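Local coordinates for protein succinate dehydrogenase subunit A (Mycolicibacterium smegmatis, PDB 7D6V) that probably oxidises succinate to fumarate on its bound FAD, as the flavoprotein subunit of a respiratory membrane complex that passes the electrons on to quinone, at residues 63-66 / 67-71; 122-126 / 127-131; 157-161 / 162-166; 544-547 / 548-552; 587-590 / 591-594. One frame throughout, in Å; residues are numbered along the deposited sequence.

Contact 1: residues 63-66 / 67-71; sequences TKDS and WQVHF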
loop_
_atom_site.group_PDB
_atom_site.type_symbol
_atom_site.label_atom_id
_atom_site.label_comp_id
_atom_site.label_asym_id
_atom_site.label_seq_id
_atom_site.Cartn_x
_atom_site.Cartn_y
_atom_site.Cartn_z
ATOM N N THR A 63 25.030 -7.274 19.871
ATOM C CA THR A 63 24.652 -6.990 21.247
ATOM C C THR A 63 25.434 -5.844 21.869
ATOM O O THR A 63 25.217 -5.538 23.046
ATOM C CB THR A 63 24.829 -8.248 22.099
ATOM O OG1 THR A 63 26.224 -8.536 22.242
ATOM C CG2 THR A 63 24.142 -9.426 21.441
ATOM N N LYS A 64 26.335 -5.207 21.123
ATOM C CA LYS A 64 27.063 -4.058 21.643
ATOM C C LYS A 64 26.230 -2.787 21.648
ATOM O O LYS A 64 26.671 -1.778 22.209
ATOM C CB LYS A 64 28.338 -3.827 20.831
ATOM C CG LYS A 64 29.537 -4.611 21.323
ATOM C CD LYS A 64 30.804 -4.166 20.618
ATOM C CE LYS A 64 30.607 -4.115 19.113
ATOM N NZ LYS A 64 31.702 -3.375 18.428
ATOM N N ASP A 65 25.051 -2.809 21.038
ATOM C CA ASP A 65 24.177 -1.651 21.039
ATOM C C ASP A 65 23.574 -1.427 22.421
ATOM O O ASP A 65 23.444 -2.345 23.235
ATOM C CB ASP A 65 23.066 -1.823 20.008
ATOM C CG ASP A 65 22.582 -0.509 19.453
ATOM O OD1 ASP A 65 23.091 0.544 19.885
ATOM O OD2 ASP A 65 21.691 -0.525 18.584
ATOM N N SER A 66 23.206 -0.177 22.680
ATOM C CA SER A 66 22.551 0.203 23.922
ATOM C C SER A 66 21.766 1.477 23.659
ATOM O O SER A 66 21.875 2.082 22.593
ATOM C CB SER A 66 23.560 0.393 25.057
ATOM O OG SER A 66 24.593 1.285 24.687
ATOM N N TRP A 67 20.954 1.872 24.642
ATOM C CA TRP A 67 20.229 3.128 24.504
ATOM C C TRP A 67 21.158 4.327 24.610
ATOM O O TRP A 67 20.832 5.391 24.080
ATOM C CB TRP A 67 19.095 3.218 25.536
ATOM C CG TRP A 67 19.527 3.475 26.951
ATOM C CD1 TRP A 67 19.675 2.552 27.939
ATOM C CD2 TRP A 67 19.838 4.744 27.540
ATOM N NE1 TRP A 67 20.074 3.160 29.100
ATOM C CE2 TRP A 67 20.183 4.507 28.881
ATOM C CE3 TRP A 67 19.870 6.056 27.059
ATOM C CZ2 TRP A 67 20.553 5.532 29.747
ATOM C CZ3 TRP A 67 20.237 7.067 27.918
ATOM C CH2 TRP A 67 20.573 6.801 29.247
ATOM N N GLN A 68 22.306 4.181 25.272
ATOM C CA GLN A 68 23.290 5.258 25.307
ATOM C C GLN A 68 23.859 5.536 23.921
ATOM O O GLN A 68 24.026 6.697 23.531
ATOM C CB GLN A 68 24.410 4.905 26.283
ATOM C CG GLN A 68 24.015 4.995 27.742
ATOM C CD GLN A 68 23.599 3.658 28.321
ATOM O OE1 GLN A 68 23.224 2.740 27.594
ATOM N NE2 GLN A 68 23.665 3.542 29.639
ATOM N N VAL A 69 24.167 4.480 23.165
ATOM C CA VAL A 69 24.703 4.653 21.818
ATOM C C VAL A 69 23.669 5.309 20.912
ATOM O O VAL A 69 23.985 6.227 20.147
ATOM C CB VAL A 69 25.174 3.298 21.257
ATOM C CG1 VAL A 69 25.684 3.457 19.839
ATOM C CG2 VAL A 69 26.248 2.707 22.145
ATOM N N HIS A 70 22.419 4.849 20.986
ATOM C CA HIS A 70 21.351 5.447 20.191
ATOM C C HIS A 70 21.124 6.903 20.582
ATOM O O HIS A 70 20.888 7.756 19.722
ATOM C CB HIS A 70 20.072 4.630 20.363
ATOM C CG HIS A 70 18.999 4.953 19.370
ATOM N ND1 HIS A 70 17.830 4.231 19.283
ATOM C CD2 HIS A 70 18.919 5.914 18.421
ATOM C CE1 HIS A 70 17.075 4.735 18.326
ATOM N NE2 HIS A 70 17.713 5.757 17.786
ATOM N N PHE A 71 21.192 7.203 21.881
ATOM C CA PHE A 71 21.037 8.577 22.344
ATOM C C PHE A 71 22.141 9.472 21.795
ATOM O O PHE A 71 21.874 10.585 21.331
ATOM C CB PHE A 71 21.023 8.601 23.872
ATOM C CG PHE A 71 21.124 9.976 24.465
ATOM C CD1 PHE A 71 20.061 10.857 24.392
ATOM C CD2 PHE A 71 22.278 10.382 25.106
ATOM C CE1 PHE A 71 20.151 12.113 24.939
ATOM C CE2 PHE A 71 22.373 11.638 25.653
ATOM C CZ PHE A 71 21.306 12.504 25.572
#
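The start of helix 67-76 shows how a chain prepares its first helical turn: S66 occupies the N-cap, and V69 and H70 come round to meet it. The carbonyl O of S66 takes the amide of H70, N to O 3.2 Å and nearly straight at 168°, which opens the i to i+4 ladder of the helix. With chi1 at 53°, the hydroxyl of S66 is tucked between its own N and C, and from there OG rests against one methyl of V69, CG2, at 3.4 Å. The bent chain of Q68 brings its amide oxygen OE1 alongside S66 CB at 3.5 Å, while Q68 CD lies over one face of the W67 indole. In D65 the carboxylate carbon lies anti to the backbone N, and OD1 crosses V69 obliquely, 3.7 Å from CB. The same OD1 accepts S66 N at 2.9 Å from above the carboxylate plane, a bent bond of 131°. Beyond the turn, OD1 of D65 also makes a salt bridge to R128, and H70 directs NE2 to N427. Two different donors thus converge on one buried carboxylate oxygen. A negative group beside the N-terminus of a helix, paired with an arginine as well, would be expected to stay ionised and to favour the helix start.

Contact 2: residues 122-126 / 127-131; sequences GGHTY and PRLAH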
loop_
_atom_site.group_PDB
_atom_site.type_symbol
_atom_site.label_atom_id
_atom_site.label_comp_id
_atom_site.label_asym_id
_atom_site.label_seq_id
_atom_site.Cartn_x
_atom_site.Cartn_y
_atom_site.Cartn_z
ATOM N N GLY A 122 22.428 5.314 7.736
ATOM C CA GLY A 122 23.447 6.344 7.695
ATOM C C GLY A 122 24.044 6.780 9.016
ATOM O O GLY A 122 25.231 6.550 9.265
ATOM N N GLY A 123 23.247 7.410 9.871
ATOM C CA GLY A 123 23.771 8.002 11.081
ATOM C C GLY A 123 23.804 7.126 12.309
ATOM O O GLY A 123 24.153 7.613 13.388
ATOM N N HIS A 124 23.460 5.849 12.189
ATOM C CA HIS A 124 23.432 4.937 13.323
ATOM C C HIS A 124 24.736 4.155 13.406
ATOM O O HIS A 124 25.275 3.714 12.387
ATOM C CB HIS A 124 22.249 3.976 13.216
ATOM C CG HIS A 124 20.932 4.659 13.011
ATOM N ND1 HIS A 124 20.136 5.068 14.057
ATOM C CD2 HIS A 124 20.274 5.002 11.881
ATOM C CE1 HIS A 124 19.042 5.633 13.580
ATOM N NE2 HIS A 124 19.102 5.605 12.261
ATOM N N THR A 125 25.239 3.989 14.631
ATOM C CA THR A 125 26.491 3.265 14.832
ATOM C C THR A 125 26.323 1.767 14.603
ATOM O O THR A 125 27.247 1.109 14.112
ATOM C CB THR A 125 27.024 3.532 16.240
ATOM O OG1 THR A 125 27.202 4.940 16.422
ATOM C CG2 THR A 125 28.356 2.837 16.457
ATOM N N TYR A 126 25.163 1.220 14.927
ATOM C CA TYR A 126 24.900 -0.208 14.869
ATOM C C TYR A 126 23.611 -0.451 14.104
ATOM O O TYR A 126 22.778 0.451 13.979
ATOM C CB TYR A 126 24.798 -0.796 16.285
ATOM C CG TYR A 126 26.082 -0.713 17.074
ATOM C CD1 TYR A 126 26.129 -0.053 18.289
ATOM C CD2 TYR A 126 27.248 -1.286 16.597
ATOM C CE1 TYR A 126 27.296 0.026 19.009
ATOM C CE2 TYR A 126 28.422 -1.209 17.311
ATOM C CZ TYR A 126 28.440 -0.553 18.517
ATOM O OH TYR A 126 29.608 -0.474 19.233
ATOM N N PRO A 127 23.424 -1.655 13.560
ATOM C CA PRO A 127 22.161 -1.962 12.870
ATOM C C PRO A 127 20.990 -1.908 13.838
ATOM O O PRO A 127 20.965 -2.607 14.853
ATOM C CB PRO A 127 22.388 -3.379 12.327
ATOM C CG PRO A 127 23.857 -3.588 12.373
ATOM C CD PRO A 127 24.353 -2.796 13.526
ATOM N N ARG A 128 20.011 -1.067 13.515
ATOM C CA ARG A 128 18.920 -0.765 14.431
ATOM C C ARG A 128 17.540 -0.811 13.806
ATOM O O ARG A 128 16.560 -0.919 14.548
ATOM C CB ARG A 128 19.107 0.631 15.041
ATOM C CG ARG A 128 19.975 0.673 16.261
ATOM C CD ARG A 128 19.691 1.915 17.068
ATOM N NE ARG A 128 20.575 3.017 16.712
ATOM C CZ ARG A 128 21.817 3.158 17.158
ATOM N NH1 ARG A 128 22.343 2.265 17.977
ATOM N NH2 ARG A 128 22.536 4.196 16.779
ATOM N N LEU A 129 17.421 -0.728 12.486
ATOM C CA LEU A 129 16.145 -0.437 11.841
ATOM C C LEU A 129 15.381 -1.734 11.615
ATOM O O LEU A 129 15.706 -2.513 10.717
ATOM C CB LEU A 129 16.370 0.319 10.537
ATOM C CG LEU A 129 16.364 1.846 10.642
ATOM C CD1 LEU A 129 17.572 2.346 11.411
ATOM C CD2 LEU A 129 16.316 2.474 9.266
ATOM N N ALA A 130 14.360 -1.967 12.436
ATOM C CA ALA A 130 13.446 -3.075 12.203
ATOM C C ALA A 130 12.635 -2.809 10.944
ATOM O O ALA A 130 12.050 -1.735 10.788
ATOM C CB ALA A 130 12.521 -3.260 13.402
ATOM N N HIS A 131 12.585 -3.792 10.051
ATOM C CA HIS A 131 12.048 -3.574 8.718
ATOM C C HIS A 131 11.309 -4.813 8.238
ATOM O O HIS A 131 11.483 -5.914 8.763
ATOM C CB HIS A 131 13.162 -3.232 7.725
ATOM C CG HIS A 131 14.124 -4.354 7.505
ATOM N ND1 HIS A 131 14.072 -5.173 6.399
ATOM C CD2 HIS A 131 15.140 -4.819 8.268
ATOM C CE1 HIS A 131 15.025 -6.083 6.482
ATOM N NE2 HIS A 131 15.688 -5.889 7.607
#
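R128 folds back toward H124, four residues earlier, and their meeting is the centre of this loop. NE of R128 approaches ND1 of H124 at 3.4 Å and 156°, a weak hydrogen bond, and the guanidinium stands steeply to the imidazole, the planes 72° apart. The bend at chi3 of R128, -93°, turns the group to the edge of the ring, where NH2 sits in plane and 3.6 Å from H124 CB. A face of the same ring is covered by L129, whose CD1 lies 4.0 Å from the centroid of the H124 ring in a CH-pi contact, offset toward the rim. Over one face of the guanidinium stands Y126 O, 4.2 Å above the plane, while NH1 lies near the plane of the tyrosine ring at its edge. T125 CG2 sits 3.8 Å above the centre of the Y126 ring, and Y126 CB packs on P127 CD at 3.4 Å. A second shell fixes these groups. D73 receives both R128 NH2 and T125 N, which is consistent with the two donors lying close together, and G425 O accepts NE2 of H124. R128 and L129 both face R119 in a classic beta bulge; L129 lies about 6 Å from the FAD. NE2 bonded to G425 O and ND1 weakly met by R128 NE would together favour one ring orientation, and the arginine charge is probably stabilised by its two acidic partners, D73 at NH2 and D65 at NH1.

Contact 3: residues 157-161 / 162-166; sequences RELGD and YEARI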
loop_
_atom_site.group_PDB
_atom_site.type_symbol
_atom_site.label_atom_id
_atom_site.label_comp_id
_atom_site.label_asym_id
_atom_site.label_seq_id
_atom_site.Cartn_x
_atom_site.Cartn_y
_atom_site.Cartn_z
ATOM N N ARG A 157 -18.030 -7.327 22.397
ATOM C CA ARG A 157 -18.335 -8.503 23.206
ATOM C C ARG A 157 -18.707 -8.133 24.636
ATOM O O ARG A 157 -19.593 -8.758 25.228
ATOM C CB ARG A 157 -17.169 -9.489 23.197
ATOM C CG ARG A 157 -16.984 -10.211 21.879
ATOM C CD ARG A 157 -15.956 -11.319 22.002
ATOM N NE ARG A 157 -14.615 -10.807 22.262
ATOM C CZ ARG A 157 -13.754 -10.466 21.311
ATOM N NH1 ARG A 157 -14.090 -10.588 20.035
ATOM N NH2 ARG A 157 -12.552 -10.011 21.636
ATOM N N GLU A 158 -18.052 -7.128 25.217
ATOM C CA GLU A 158 -18.264 -6.897 26.643
ATOM C C GLU A 158 -19.346 -5.860 26.936
ATOM O O GLU A 158 -20.171 -6.065 27.830
ATOM C CB GLU A 158 -16.947 -6.497 27.311
ATOM C CG GLU A 158 -15.921 -7.618 27.298
ATOM C CD GLU A 158 -16.340 -8.801 28.155
ATOM O OE1 GLU A 158 -17.030 -8.591 29.174
ATOM O OE2 GLU A 158 -15.993 -9.945 27.797
ATOM N N LEU A 159 -19.360 -4.746 26.207
ATOM C CA LEU A 159 -20.328 -3.683 26.437
ATOM C C LEU A 159 -21.479 -3.681 25.438
ATOM O O LEU A 159 -22.438 -2.929 25.630
ATOM C CB LEU A 159 -19.628 -2.321 26.405
ATOM C CG LEU A 159 -18.369 -2.204 27.263
ATOM C CD1 LEU A 159 -17.550 -0.999 26.856
ATOM C CD2 LEU A 159 -18.732 -2.128 28.732
ATOM N N GLY A 160 -21.414 -4.495 24.392
ATOM C CA GLY A 160 -22.491 -4.563 23.425
ATOM C C GLY A 160 -22.451 -3.528 22.328
ATOM O O GLY A 160 -23.491 -3.256 21.719
ATOM N N ASP A 161 -21.289 -2.941 22.049
ATOM C CA ASP A 161 -21.187 -1.893 21.044
ATOM C C ASP A 161 -19.736 -1.779 20.604
ATOM O O ASP A 161 -18.840 -1.710 21.449
ATOM C CB ASP A 161 -21.694 -0.558 21.606
ATOM C CG ASP A 161 -21.658 0.566 20.589
ATOM O OD1 ASP A 161 -21.432 0.298 19.390
ATOM O OD2 ASP A 161 -21.863 1.728 20.993
ATOM N N TYR A 162 -19.512 -1.764 19.288
ATOM C CA TYR A 162 -18.160 -1.575 18.769
ATOM C C TYR A 162 -17.583 -0.233 19.196
ATOM O O TYR A 162 -16.429 -0.154 19.626
ATOM C CB TYR A 162 -18.157 -1.681 17.244
ATOM C CG TYR A 162 -18.328 -3.077 16.694
ATOM C CD1 TYR A 162 -17.401 -4.071 16.970
ATOM C CD2 TYR A 162 -19.406 -3.394 15.881
ATOM C CE1 TYR A 162 -17.552 -5.346 16.463
ATOM C CE2 TYR A 162 -19.565 -4.662 15.369
ATOM C CZ TYR A 162 -18.636 -5.635 15.662
ATOM O OH TYR A 162 -18.794 -6.901 15.153
ATOM N N GLU A 163 -18.376 0.833 19.098
ATOM C CA GLU A 163 -17.910 2.184 19.385
ATOM C C GLU A 163 -18.258 2.628 20.799
ATOM O O GLU A 163 -18.506 3.813 21.034
ATOM C CB GLU A 163 -18.478 3.166 18.363
ATOM C CG GLU A 163 -18.183 2.791 16.925
ATOM C CD GLU A 163 -19.082 3.507 15.946
ATOM O OE1 GLU A 163 -18.719 3.590 14.756
ATOM O OE2 GLU A 163 -20.153 3.992 16.369
ATOM N N ALA A 164 -18.282 1.692 21.747
ATOM C CA ALA A 164 -18.568 2.053 23.131
ATOM C C ALA A 164 -17.445 2.890 23.728
ATOM O O ALA A 164 -17.702 3.811 24.512
ATOM C CB ALA A 164 -18.803 0.792 23.960
ATOM N N ARG A 165 -16.197 2.586 23.379
ATOM C CA ARG A 165 -15.050 3.328 23.882
ATOM C C ARG A 165 -14.224 4.003 22.799
ATOM O O ARG A 165 -13.602 5.026 23.078
ATOM C CB ARG A 165 -14.121 2.410 24.694
ATOM C CG ARG A 165 -14.817 1.475 25.663
ATOM C CD ARG A 165 -15.739 2.217 26.607
ATOM N NE ARG A 165 -15.012 3.069 27.538
ATOM C CZ ARG A 165 -15.594 3.809 28.474
ATOM N NH1 ARG A 165 -16.912 3.795 28.603
ATOM N NH2 ARG A 165 -14.860 4.559 29.285
ATOM N N ILE A 166 -14.190 3.463 21.584
ATOM C CA ILE A 166 -13.409 4.030 20.492
ATOM C C ILE A 166 -14.314 4.173 19.279
ATOM O O ILE A 166 -14.912 3.189 18.829
ATOM C CB ILE A 166 -12.189 3.164 20.138
ATOM C CG1 ILE A 166 -11.143 3.210 21.247
ATOM C CG2 ILE A 166 -11.572 3.629 18.832
ATOM C CD1 ILE A 166 -9.912 2.401 20.930
#
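Close to the end of helix 136-159 the chain breaks away at G160, where phi turns positive at 85°, and then makes a type I beta turn from D161 to A164. The turn is closed only loosely: A164 N reaches D161 O at 3.5 Å, a weak bond. D161 reinforces it with its side chain. Because CG stands anti to the backbone N, chi1 -178°, the carboxylate reaches forward along the chain, and OD1 accepts E163 N at 3.1 Å in a weak bond of 148°, the form of an Asx turn. Both the main-chain and the side-chain oxygens of one aspartate therefore serve the same bend. The remaining contact is apolar. L159 sends CD1 onto the methyl of A164, CD1 to CB 3.6 Å, and the same CD1 touches R165 CD at 3.7 Å, the two side chains crossing at about a right angle. R165 is bent at both chi2 and chi3, and it is its aliphatic part that meets the leucine. A164 CB also lies 4.0 Å from D161 CB, so the alanine meets both L159 and the aspartate. Outward, Y162 packs on R113 of the iron-sulfur subunit, which also forms a long, weak ion pair with E163. R165 is joined through its backbone to V34. The whole is a short link from helix to strand, leading from helix 136-159 into strand 166-169 at the edge of the parallel sheet, as expected of a Rossmann-type FAD domain.

Contact 4: residues 544-547 / 548-552; sequences LLVS and ECVAK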
loop_
_atom_site.group_PDB
_atom_site.type_symbol
_atom_site.label_atom_id
_atom_site.label_comp_id
_atom_site.label_asym_id
_atom_site.label_seq_id
_atom_site.Cartn_x
_atom_site.Cartn_y
_atom_site.Cartn_z
ATOM N N LEU A 544 -0.829 29.562 5.080
ATOM C CA LEU A 544 -0.273 30.910 5.152
ATOM C C LEU A 544 0.333 31.192 6.521
ATOM O O LEU A 544 1.424 31.770 6.616
ATOM C CB LEU A 544 -1.351 31.941 4.822
ATOM C CG LEU A 544 -1.788 32.049 3.360
ATOM C CD1 LEU A 544 -3.049 32.887 3.237
ATOM C CD2 LEU A 544 -0.677 32.626 2.506
ATOM N N LEU A 545 -0.356 30.788 7.591
ATOM C CA LEU A 545 0.177 31.005 8.934
ATOM C C LEU A 545 1.496 30.260 9.132
ATOM O O LEU A 545 2.477 30.819 9.645
ATOM C CB LEU A 545 -0.857 30.572 9.972
ATOM C CG LEU A 545 -0.612 30.973 11.424
ATOM C CD1 LEU A 545 -0.543 32.472 11.538
ATOM C CD2 LEU A 545 -1.700 30.420 12.320
ATOM N N VAL A 546 1.542 28.996 8.705
ATOM C CA VAL A 546 2.755 28.203 8.879
ATOM C C VAL A 546 3.892 28.766 8.034
ATOM O O VAL A 546 5.050 28.786 8.467
ATOM C CB VAL A 546 2.472 26.726 8.555
ATOM C CG1 VAL A 546 3.764 25.944 8.445
ATOM C CG2 VAL A 546 1.580 26.121 9.623
ATOM N N SER A 547 3.585 29.236 6.821
ATOM C CA SER A 547 4.616 29.829 5.978
ATOM C C SER A 547 5.191 31.090 6.608
ATOM O O SER A 547 6.408 31.308 6.573
ATOM C CB SER A 547 4.050 30.131 4.593
ATOM O OG SER A 547 3.440 28.983 4.036
ATOM N N GLU A 548 4.332 31.936 7.184
ATOM C CA GLU A 548 4.835 33.121 7.872
ATOM C C GLU A 548 5.751 32.739 9.027
ATOM O O GLU A 548 6.818 33.343 9.213
ATOM C CB GLU A 548 3.670 33.975 8.372
ATOM C CG GLU A 548 4.055 35.399 8.740
ATOM C CD GLU A 548 2.901 36.177 9.344
ATOM O OE1 GLU A 548 3.156 37.205 10.007
ATOM O OE2 GLU A 548 1.736 35.765 9.156
ATOM N N CYS A 549 5.358 31.727 9.806
ATOM C CA CYS A 549 6.195 31.290 10.921
ATOM C C CYS A 549 7.554 30.801 10.434
ATOM O O CYS A 549 8.599 31.165 10.991
ATOM C CB CYS A 549 5.483 30.191 11.709
ATOM S SG CYS A 549 4.327 30.789 12.945
ATOM N N VAL A 550 7.555 29.973 9.387
ATOM C CA VAL A 550 8.801 29.417 8.864
ATOM C C VAL A 550 9.710 30.531 8.361
ATOM O O VAL A 550 10.915 30.550 8.646
ATOM C CB VAL A 550 8.506 28.389 7.757
ATOM C CG1 VAL A 550 9.783 27.998 7.044
ATOM C CG2 VAL A 550 7.835 27.164 8.340
ATOM N N ALA A 551 9.146 31.479 7.609
ATOM C CA ALA A 551 9.956 32.558 7.056
ATOM C C ALA A 551 10.548 33.432 8.153
ATOM O O ALA A 551 11.722 33.813 8.085
ATOM C CB ALA A 551 9.120 33.397 6.093
ATOM N N LYS A 552 9.759 33.756 9.180
ATOM C CA LYS A 552 10.279 34.610 10.242
ATOM C C LYS A 552 11.364 33.903 11.048
ATOM O O LYS A 552 12.384 34.515 11.395
ATOM C CB LYS A 552 9.141 35.075 11.146
ATOM C CG LYS A 552 8.271 36.134 10.508
ATOM C CD LYS A 552 7.383 36.815 11.526
ATOM C CE LYS A 552 6.715 38.034 10.924
ATOM N NZ LYS A 552 6.057 38.863 11.963
#
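V550 holds its CG1 anti to the backbone N, chi1 170°, which leaves CG2 beside that N and turned back over the preceding turn; there CG2 lies 3.2 Å from V546 O and 4.3 Å from V546 CG1. C549 SG takes the same place beside its backbone N, chi1 -84°, and comes to 3.8 Å from L545 O. Beneath these side chains runs a regular alpha-helical ladder, with E548, C549, V550 and A551 each donating its amide to the carbonyl four residues back; E548 N to L544 O, at 3.0 Å, and A551 N to S547 O, at 2.9 Å, are its two ends here. This is the interior of helix 532-556, a long helix of the C-terminal flavoprotein region. It is covered by neighbours on several sides: L545 and C549 meet L234 of helix 230-236, while S547 and A551 rest on helix 502-518. S547 OG satisfies itself within the helix by bonding to M543 O. E548, extended beyond CG, carries its carboxylate out from the turn. OE2 forms a salt bridge with K516, whereas OE1 makes a long one, 3.9 Å, to K552 NZ one turn on. The carboxylate of D594 lies close to that of E548, and this like charge may raise the proton affinity of either acid, an effect that the lysines would oppose.

Contact 5: residues 587-590 / 591-594; sequences GGDP and VVPD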
loop_
_atom_site.group_PDB
_atom_site.type_symbol
_atom_site.label_atom_id
_atom_site.label_comp_id
_atom_site.label_asym_id
_atom_site.label_seq_id
_atom_site.Cartn_x
_atom_site.Cartn_y
_atom_site.Cartn_z
ATOM N N GLY A 587 -2.143 38.776 17.005
ATOM C CA GLY A 587 -3.547 39.121 16.857
ATOM C C GLY A 587 -3.879 39.870 15.575
ATOM O O GLY A 587 -3.097 40.651 15.045
ATOM N N GLY A 588 -5.107 39.662 15.098
ATOM C CA GLY A 588 -5.590 40.206 13.840
ATOM C C GLY A 588 -6.003 39.127 12.857
ATOM O O GLY A 588 -5.155 38.477 12.243
ATOM N N ASP A 589 -7.305 38.956 12.673
ATOM C CA ASP A 589 -7.881 37.820 11.964
ATOM C C ASP A 589 -7.992 38.112 10.474
ATOM O O ASP A 589 -7.768 39.240 10.028
ATOM C CB ASP A 589 -9.250 37.500 12.565
ATOM C CG ASP A 589 -9.151 36.910 13.949
ATOM O OD1 ASP A 589 -8.146 36.227 14.231
ATOM O OD2 ASP A 589 -10.073 37.132 14.758
ATOM N N PRO A 590 -8.343 37.101 9.646
ATOM C CA PRO A 590 -8.501 35.656 9.889
ATOM C C PRO A 590 -7.207 34.872 9.715
ATOM O O PRO A 590 -7.176 33.668 9.961
ATOM C CB PRO A 590 -9.528 35.223 8.833
ATOM C CG PRO A 590 -10.054 36.489 8.229
ATOM C CD PRO A 590 -8.957 37.487 8.369
ATOM N N VAL A 591 -6.153 35.555 9.280
ATOM C CA VAL A 591 -4.803 35.005 9.266
ATOM C C VAL A 591 -3.987 35.889 10.196
ATOM O O VAL A 591 -3.577 36.994 9.823
ATOM C CB VAL A 591 -4.198 34.952 7.861
ATOM C CG1 VAL A 591 -2.864 34.229 7.899
ATOM C CG2 VAL A 591 -5.149 34.261 6.900
ATOM N N VAL A 592 -3.759 35.408 11.412
ATOM C CA VAL A 592 -3.122 36.186 12.468
ATOM C C VAL A 592 -1.636 36.383 12.186
ATOM O O VAL A 592 -1.032 35.584 11.456
ATOM C CB VAL A 592 -3.352 35.514 13.828
ATOM C CG1 VAL A 592 -4.829 35.470 14.136
ATOM C CG2 VAL A 592 -2.825 34.108 13.785
ATOM N N PRO A 593 -1.018 37.437 12.710
ATOM C CA PRO A 593 0.432 37.589 12.609
ATOM C C PRO A 593 1.151 36.951 13.790
ATOM O O PRO A 593 0.588 36.744 14.865
ATOM C CB PRO A 593 0.627 39.112 12.606
ATOM C CG PRO A 593 -0.557 39.656 13.308
ATOM C CD PRO A 593 -1.663 38.631 13.273
ATOM N N ASP A 594 2.425 36.641 13.565
ATOM C CA ASP A 594 3.229 35.908 14.528
ATOM C C ASP A 594 4.406 36.744 15.006
ATOM O O ASP A 594 4.934 37.588 14.278
ATOM C CB ASP A 594 3.747 34.600 13.931
ATOM C CG ASP A 594 2.656 33.793 13.274
ATOM O OD1 ASP A 594 2.421 33.985 12.063
ATOM O OD2 ASP A 594 2.031 32.964 13.968
#
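Among the flat groups of this loop, the carboxylate of D589 touches V592 through one oxygen, OD1, which meets CG1 at 3.4 Å, and the peptide carbonyl of G587 points its oxygen at the ring of P593, 3.0 Å from CD and 3.2 Å from CG. D589 and V592 lie side by side and point the same way; in V592, CG1 stands beside its own backbone N, chi1 -62°, the branch that meets D589 OD1. Between these two encounters, G588 O receives the CA of V592 at 3.1 Å, a CA-H...O contact with 154° at the hydrogen. No hydrogen bond joins 587-590 to 591-594; across them the contacts are through carbon atoms. Two features mark its path. G587 and G588 both have positive phi, 151° at the first, a conformation most other residues avoid, and the peptide bond before P590 is cis, consistent with the sharp change of direction. V591 CG2 then lies against P590 C at 3.5 Å. Anchors come from outside: V591 packs on L544 and V592 on L545, both of helix 532-556, and P593 pairs through its backbone with S586. The glycine pair and, one residue further on, the cis-proline P590 belong to a surface loop joining strand 582-585 to strand 594-597 in the C-terminal flavoprotein region.

In the fold
The five local contacts form two touching pairs and one outlier. Contacts 1 and 2 have centres 11 Å apart and are joined by the salt bridge from D65 OD1 to R128 NH1, 2.7 Å, with H70 also packed on R128; both lie near the FAD, H70 about 10 Å and L129 about 6 Å from it. Contacts 4 and 5, centres 12 Å apart, belong to the C-terminal region, where K552 NZ reaches D594 O at 2.9 Å, a probable hydrogen bond; V546 is about 11 Å from the FAD. The pairs occupy opposite sides of the chain's centre. Contact 3 stands alone, its centre 40 to 43 Å from the others, facing the iron-sulfur subunit.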